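Local structure of N-terminal domain of PorA (28-171) (Porphyromonas gingivalis ATCC 33277, 6KJK) at residues A[48-60]-A[105-118]. The protein is a cargo protein of the type IX secretion system that influences PorXY-SigP signalling, represented here by its N-terminal domain. Numbering follows the deposited sequence.
Sequences INVIGKITKQEMI and HTGAFTFSCFPESG
Asn49 O is gripped twice, by Glu116 N (3.2 Å), which comes from above the carbonyl plane, and by a water that donates to it and accepts from the same Glu116 N. The two side chains lie alongside each other, and Asn49 ND2 reaches Glu116 OE1 at 3.3 Å, close to its own amide plane but well above that of the carboxylate. Strands 48-58 and 105-115 run antiparallel, interrupted by a classic beta bulge in which Thr55 and Lys56 lie opposite Thr110: Thr55 N donates to Thr110 O (2.9 Å), while Thr110 N donates to Lys56 O (3.1 Å). Both strands belong to the mixed sheet of a beta sandwich. Ile54, Phe109 and Phe111 share its inner face, where Phe65, Leu92 and Leu94 of the other sheet pack on them; Ile54 CG2 and CD1 abut the edges of the Phe109 and Phe111 rings. On the other face the extended Lys53 chain crosses Phe114, leaving NZ 5.2 Å from the ring centroid, a weak cation-pi contact at most. Thr55 OG1, between the backbone N and the carbonyl carbon (chi1 62°), binds a water shared with Ser112 OG, which is also hydrogen-bonded to Thr126 OG1; Thr55 CG2 meets the Phe114 edge in plane. Met59 SD makes a Met-aromatic contact at the Phe109 edge. Ile60 CB sits over a face of His105, and Tyr96 OH ties His105 NE2 to Ile60 N.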
loop_
_atom_site.group_PDB
_atom_site.type_symbol
_atom_site.label_atom_id
_atom_site.label_comp_id
_atom_site.label_asym_id
_atom_site.label_seq_id
_atom_site.Cartn_x
_atom_site.Cartn_y
_atom_site.Cartn_z
ATOM N N ILE A 48 5.127 -0.039 -19.055
ATOM C CA ILE A 48 5.985 -0.992 -18.366
ATOM C C ILE A 48 5.105 -1.954 -17.583
ATOM O O ILE A 48 4.073 -1.562 -17.024
ATOM C CB ILE A 48 7.015 -0.272 -17.457
ATOM C CG1 ILE A 48 7.983 -1.241 -16.791
ATOM C CG2 ILE A 48 6.341 0.593 -16.421
ATOM C CD1 ILE A 48 9.029 -0.504 -15.968
ATOM N N ASN A 49 5.510 -3.213 -17.539
ATOM C CA ASN A 49 4.834 -4.205 -16.721
ATOM C C ASN A 49 5.506 -4.274 -15.364
ATOM O O ASN A 49 6.732 -4.412 -15.273
ATOM C CB ASN A 49 4.892 -5.579 -17.391
ATOM C CG ASN A 49 3.946 -5.690 -18.574
ATOM O OD1 ASN A 49 3.180 -4.781 -18.852
ATOM N ND2 ASN A 49 3.965 -6.832 -19.236
ATOM N N VAL A 50 4.709 -4.169 -14.313
ATOM C CA VAL A 50 5.220 -4.175 -12.952
ATOM C C VAL A 50 4.433 -5.160 -12.097
ATOM O O VAL A 50 3.337 -5.607 -12.448
ATOM C CB VAL A 50 5.200 -2.774 -12.327
ATOM C CG1 VAL A 50 5.997 -1.792 -13.172
ATOM C CG2 VAL A 50 3.788 -2.256 -12.198
ATOM N N ILE A 51 5.003 -5.479 -10.933
ATOM C CA ILE A 51 4.288 -6.192 -9.882
ATOM C C ILE A 51 4.398 -5.358 -8.616
ATOM O O ILE A 51 5.469 -4.784 -8.346
ATOM C CB ILE A 51 4.892 -7.589 -9.647
ATOM C CG1 ILE A 51 4.724 -8.469 -10.872
ATOM C CG2 ILE A 51 4.286 -8.270 -8.443
ATOM C CD1 ILE A 51 5.608 -9.700 -10.825
ATOM N N GLY A 52 3.316 -5.276 -7.865
ATOM C CA GLY A 52 3.306 -4.572 -6.576
ATOM C C GLY A 52 3.400 -5.584 -5.446
ATOM O O GLY A 52 2.754 -6.625 -5.494
ATOM N N LYS A 53 4.249 -5.282 -4.468
ATOM C CA LYS A 53 4.476 -6.195 -3.350
ATOM C C LYS A 53 4.450 -5.444 -2.037
ATOM O O LYS A 53 5.072 -4.382 -1.901
ATOM C CB LYS A 53 5.818 -6.920 -3.455
ATOM C CG LYS A 53 6.001 -7.713 -4.729
ATOM C CD LYS A 53 7.158 -8.673 -4.601
ATOM C CE LYS A 53 7.450 -9.338 -5.950
ATOM N NZ LYS A 53 8.506 -10.390 -5.821
ATOM N N ILE A 54 3.775 -6.038 -1.061
ATOM C CA ILE A 54 3.998 -5.661 0.325
ATOM C C ILE A 54 5.273 -6.362 0.772
ATOM O O ILE A 54 5.322 -7.590 0.836
ATOM C CB ILE A 54 2.796 -6.035 1.194
ATOM C CG1 ILE A 54 1.542 -5.280 0.749
ATOM C CG2 ILE A 54 3.129 -5.849 2.688
ATOM C CD1 ILE A 54 1.614 -3.772 0.938
ATOM N N THR A 55 6.313 -5.589 1.052
ATOM C CA THR A 55 7.630 -6.144 1.347
ATOM C C THR A 55 7.924 -6.190 2.841
ATOM O O THR A 55 8.890 -6.859 3.246
ATOM C CB THR A 55 8.735 -5.335 0.644
ATOM O OG1 THR A 55 8.699 -4.002 1.140
ATOM C CG2 THR A 55 8.560 -5.299 -0.870
ATOM N N LYS A 56 7.148 -5.482 3.662
ATOM C CA LYS A 56 7.264 -5.521 5.121
ATOM C C LYS A 56 5.866 -5.333 5.672
ATOM O O LYS A 56 5.100 -4.516 5.136
ATOM C CB LYS A 56 8.097 -4.330 5.614
ATOM C CG LYS A 56 9.511 -4.201 5.006
ATOM C CD LYS A 56 10.191 -2.927 5.535
ATOM C CE LYS A 56 10.776 -2.010 4.443
ATOM N NZ LYS A 56 12.245 -1.746 4.601
ATOM N N GLN A 57 5.532 -6.064 6.741
ATOM C CA GLN A 57 4.209 -5.963 7.340
ATOM C C GLN A 57 4.316 -6.100 8.855
ATOM O O GLN A 57 4.890 -7.065 9.381
ATOM C CB GLN A 57 3.275 -7.048 6.804
ATOM C CG GLN A 57 3.906 -8.464 6.789
ATOM C CD GLN A 57 2.893 -9.533 6.496
ATOM O OE1 GLN A 57 2.017 -9.807 7.313
ATOM N NE2 GLN A 57 2.985 -10.129 5.314
ATOM N N GLU A 58 3.758 -5.155 9.570
ATOM C CA GLU A 58 3.748 -5.149 11.035
ATOM C C GLU A 58 2.329 -4.849 11.470
ATOM O O GLU A 58 1.782 -3.789 11.107
ATOM C CB GLU A 58 4.691 -4.061 11.546
ATOM C CG GLU A 58 6.063 -4.090 10.845
ATOM C CD GLU A 58 7.168 -3.307 11.549
ATOM O OE1 GLU A 58 8.101 -3.943 12.088
ATOM O OE2 GLU A 58 7.123 -2.058 11.537
ATOM N N MET A 59 1.719 -5.758 12.199
ATOM C CA MET A 59 0.312 -5.656 12.547
ATOM C C MET A 59 0.114 -6.073 13.992
ATOM O O MET A 59 0.877 -6.876 14.547
ATOM C CB MET A 59 -0.555 -6.564 11.655
ATOM C CG MET A 59 -0.456 -6.259 10.144
ATOM S SD MET A 59 -1.700 -7.087 9.139
ATOM C CE MET A 59 -1.075 -8.762 9.145
ATOM N N ILE A 60 -0.952 -5.579 14.579
ATOM C CA ILE A 60 -1.442 -6.180 15.819
ATOM C C ILE A 60 -1.920 -7.608 15.533
ATOM O O ILE A 60 -2.153 -8.021 14.399
ATOM C CB ILE A 60 -2.547 -5.268 16.393
ATOM C CG1 ILE A 60 -2.735 -5.532 17.888
ATOM C CG2 ILE A 60 -3.861 -5.444 15.650
ATOM C CD1 ILE A 60 -3.481 -4.455 18.561
ATOM N N HIS A 105 -2.223 1.778 18.448
ATOM C CA HIS A 105 -1.078 1.039 17.940
ATOM C C HIS A 105 -0.818 1.525 16.529
ATOM O O HIS A 105 -1.642 2.222 15.929
ATOM C CB HIS A 105 -1.300 -0.481 17.968
ATOM C CG HIS A 105 -2.039 -1.027 16.785
ATOM N ND1 HIS A 105 -3.410 -1.141 16.747
ATOM C CD2 HIS A 105 -1.589 -1.525 15.604
ATOM C CE1 HIS A 105 -3.778 -1.656 15.585
ATOM N NE2 HIS A 105 -2.688 -1.915 14.881
ATOM N N THR A 106 0.347 1.169 16.011
ATOM C CA THR A 106 0.694 1.489 14.631
ATOM C C THR A 106 0.867 0.196 13.847
ATOM O O THR A 106 1.680 -0.661 14.220
ATOM C CB THR A 106 1.983 2.310 14.582
ATOM O OG1 THR A 106 1.822 3.513 15.357
ATOM C CG2 THR A 106 2.305 2.682 13.149
ATOM N N GLY A 107 0.077 0.025 12.789
ATOM C CA GLY A 107 0.379 -0.975 11.755
ATOM C C GLY A 107 1.307 -0.318 10.746
ATOM O O GLY A 107 1.164 0.863 10.448
ATOM N N ALA A 108 2.298 -1.034 10.273
ATOM C CA ALA A 108 3.283 -0.449 9.371
ATOM C C ALA A 108 3.545 -1.408 8.219
ATOM O O ALA A 108 3.734 -2.618 8.436
ATOM C CB ALA A 108 4.592 -0.143 10.110
ATOM N N PHE A 109 3.551 -0.870 6.999
ATOM C CA PHE A 109 3.738 -1.663 5.804
ATOM C C PHE A 109 4.678 -0.930 4.875
ATOM O O PHE A 109 4.763 0.307 4.903
ATOM C CB PHE A 109 2.400 -1.867 5.082
ATOM C CG PHE A 109 1.383 -2.616 5.920
ATOM C CD1 PHE A 109 0.546 -1.947 6.796
ATOM C CD2 PHE A 109 1.292 -4.006 5.841
ATOM C CE1 PHE A 109 -0.389 -2.657 7.542
ATOM C CE2 PHE A 109 0.363 -4.683 6.569
ATOM C CZ PHE A 109 -0.481 -4.026 7.412
ATOM N N THR A 110 5.350 -1.680 4.024
ATOM C CA THR A 110 6.078 -1.091 2.904
ATOM C C THR A 110 5.531 -1.715 1.641
ATOM O O THR A 110 5.342 -2.931 1.585
ATOM C CB THR A 110 7.587 -1.321 3.033
ATOM O OG1 THR A 110 8.044 -0.705 4.248
ATOM C CG2 THR A 110 8.348 -0.732 1.847
ATOM N N PHE A 111 5.258 -0.887 0.643
ATOM C CA PHE A 111 4.831 -1.336 -0.674
ATOM C C PHE A 111 5.908 -0.914 -1.658
ATOM O O PHE A 111 6.307 0.271 -1.677
ATOM C CB PHE A 111 3.500 -0.696 -1.052
ATOM C CG PHE A 111 3.107 -0.959 -2.479
ATOM C CD1 PHE A 111 2.428 -2.123 -2.837
ATOM C CD2 PHE A 111 3.455 -0.060 -3.474
ATOM C CE1 PHE A 111 2.065 -2.351 -4.174
ATOM C CE2 PHE A 111 3.116 -0.284 -4.809
ATOM C CZ PHE A 111 2.415 -1.419 -5.141
ATOM N N SER A 112 6.319 -1.828 -2.526
ATOM C CA SER A 112 7.179 -1.458 -3.641
ATOM C C SER A 112 6.654 -2.018 -4.942
ATOM O O SER A 112 6.088 -3.108 -5.004
ATOM C CB SER A 112 8.618 -1.974 -3.467
ATOM O OG SER A 112 9.226 -1.385 -2.329
ATOM N N CYS A 113 6.935 -1.272 -5.988
ATOM C CA CYS A 113 6.694 -1.674 -7.364
ATOM C C CYS A 113 7.994 -2.261 -7.915
ATOM O O CYS A 113 9.047 -1.631 -7.791
ATOM C CB CYS A 113 6.327 -0.404 -8.151
ATOM S SG CYS A 113 5.573 -0.584 -9.743
ATOM N N PHE A 114 7.921 -3.439 -8.512
ATOM C CA PHE A 114 9.092 -4.045 -9.112
ATOM C C PHE A 114 8.834 -4.261 -10.594
ATOM O O PHE A 114 7.683 -4.487 -11.004
ATOM C CB PHE A 114 9.318 -5.432 -8.521
ATOM C CG PHE A 114 9.759 -5.417 -7.094
ATOM C CD1 PHE A 114 8.831 -5.342 -6.047
ATOM C CD2 PHE A 114 11.107 -5.524 -6.785
ATOM C CE1 PHE A 114 9.261 -5.353 -4.728
ATOM C CE2 PHE A 114 11.526 -5.538 -5.461
ATOM C CZ PHE A 114 10.588 -5.451 -4.442
ATOM N N PRO A 115 9.877 -4.236 -11.422
ATOM C CA PRO A 115 9.725 -4.740 -12.784
ATOM C C PRO A 115 9.233 -6.169 -12.717
ATOM O O PRO A 115 9.479 -6.896 -11.748
ATOM C CB PRO A 115 11.149 -4.685 -13.349
ATOM C CG PRO A 115 11.911 -3.787 -12.432
ATOM C CD PRO A 115 11.291 -3.985 -11.090
ATOM N N GLU A 116 8.508 -6.557 -13.758
ATOM C CA GLU A 116 7.917 -7.877 -13.871
ATOM C C GLU A 116 8.791 -8.997 -13.309
ATOM O O GLU A 116 8.280 -9.945 -12.698
ATOM C CB GLU A 116 7.623 -8.147 -15.340
ATOM C CG GLU A 116 6.322 -8.771 -15.506
ATOM C CD GLU A 116 6.158 -9.321 -16.862
ATOM O OE1 GLU A 116 6.332 -8.599 -17.874
ATOM O OE2 GLU A 116 5.880 -10.515 -16.890
ATOM N N SER A 117 10.107 -8.885 -13.519
ATOM C CA SER A 117 11.063 -9.810 -12.916
ATOM C C SER A 117 10.790 -10.055 -11.429
ATOM O O SER A 117 10.714 -11.206 -10.985
ATOM C CB SER A 117 12.480 -9.267 -13.127
ATOM O OG SER A 117 13.381 -9.780 -12.172
ATOM N N GLY A 118 10.642 -8.989 -10.642
ATOM C CA GLY A 118 10.596 -9.154 -9.201
ATOM C C GLY A 118 11.951 -9.366 -8.568
ATOM O O GLY A 118 12.033 -9.798 -7.412
HETATM O O HOH W 1 9.196 -4.948 -16.288
HETATM O O HOH W 2 10.610 -2.643 -0.353
#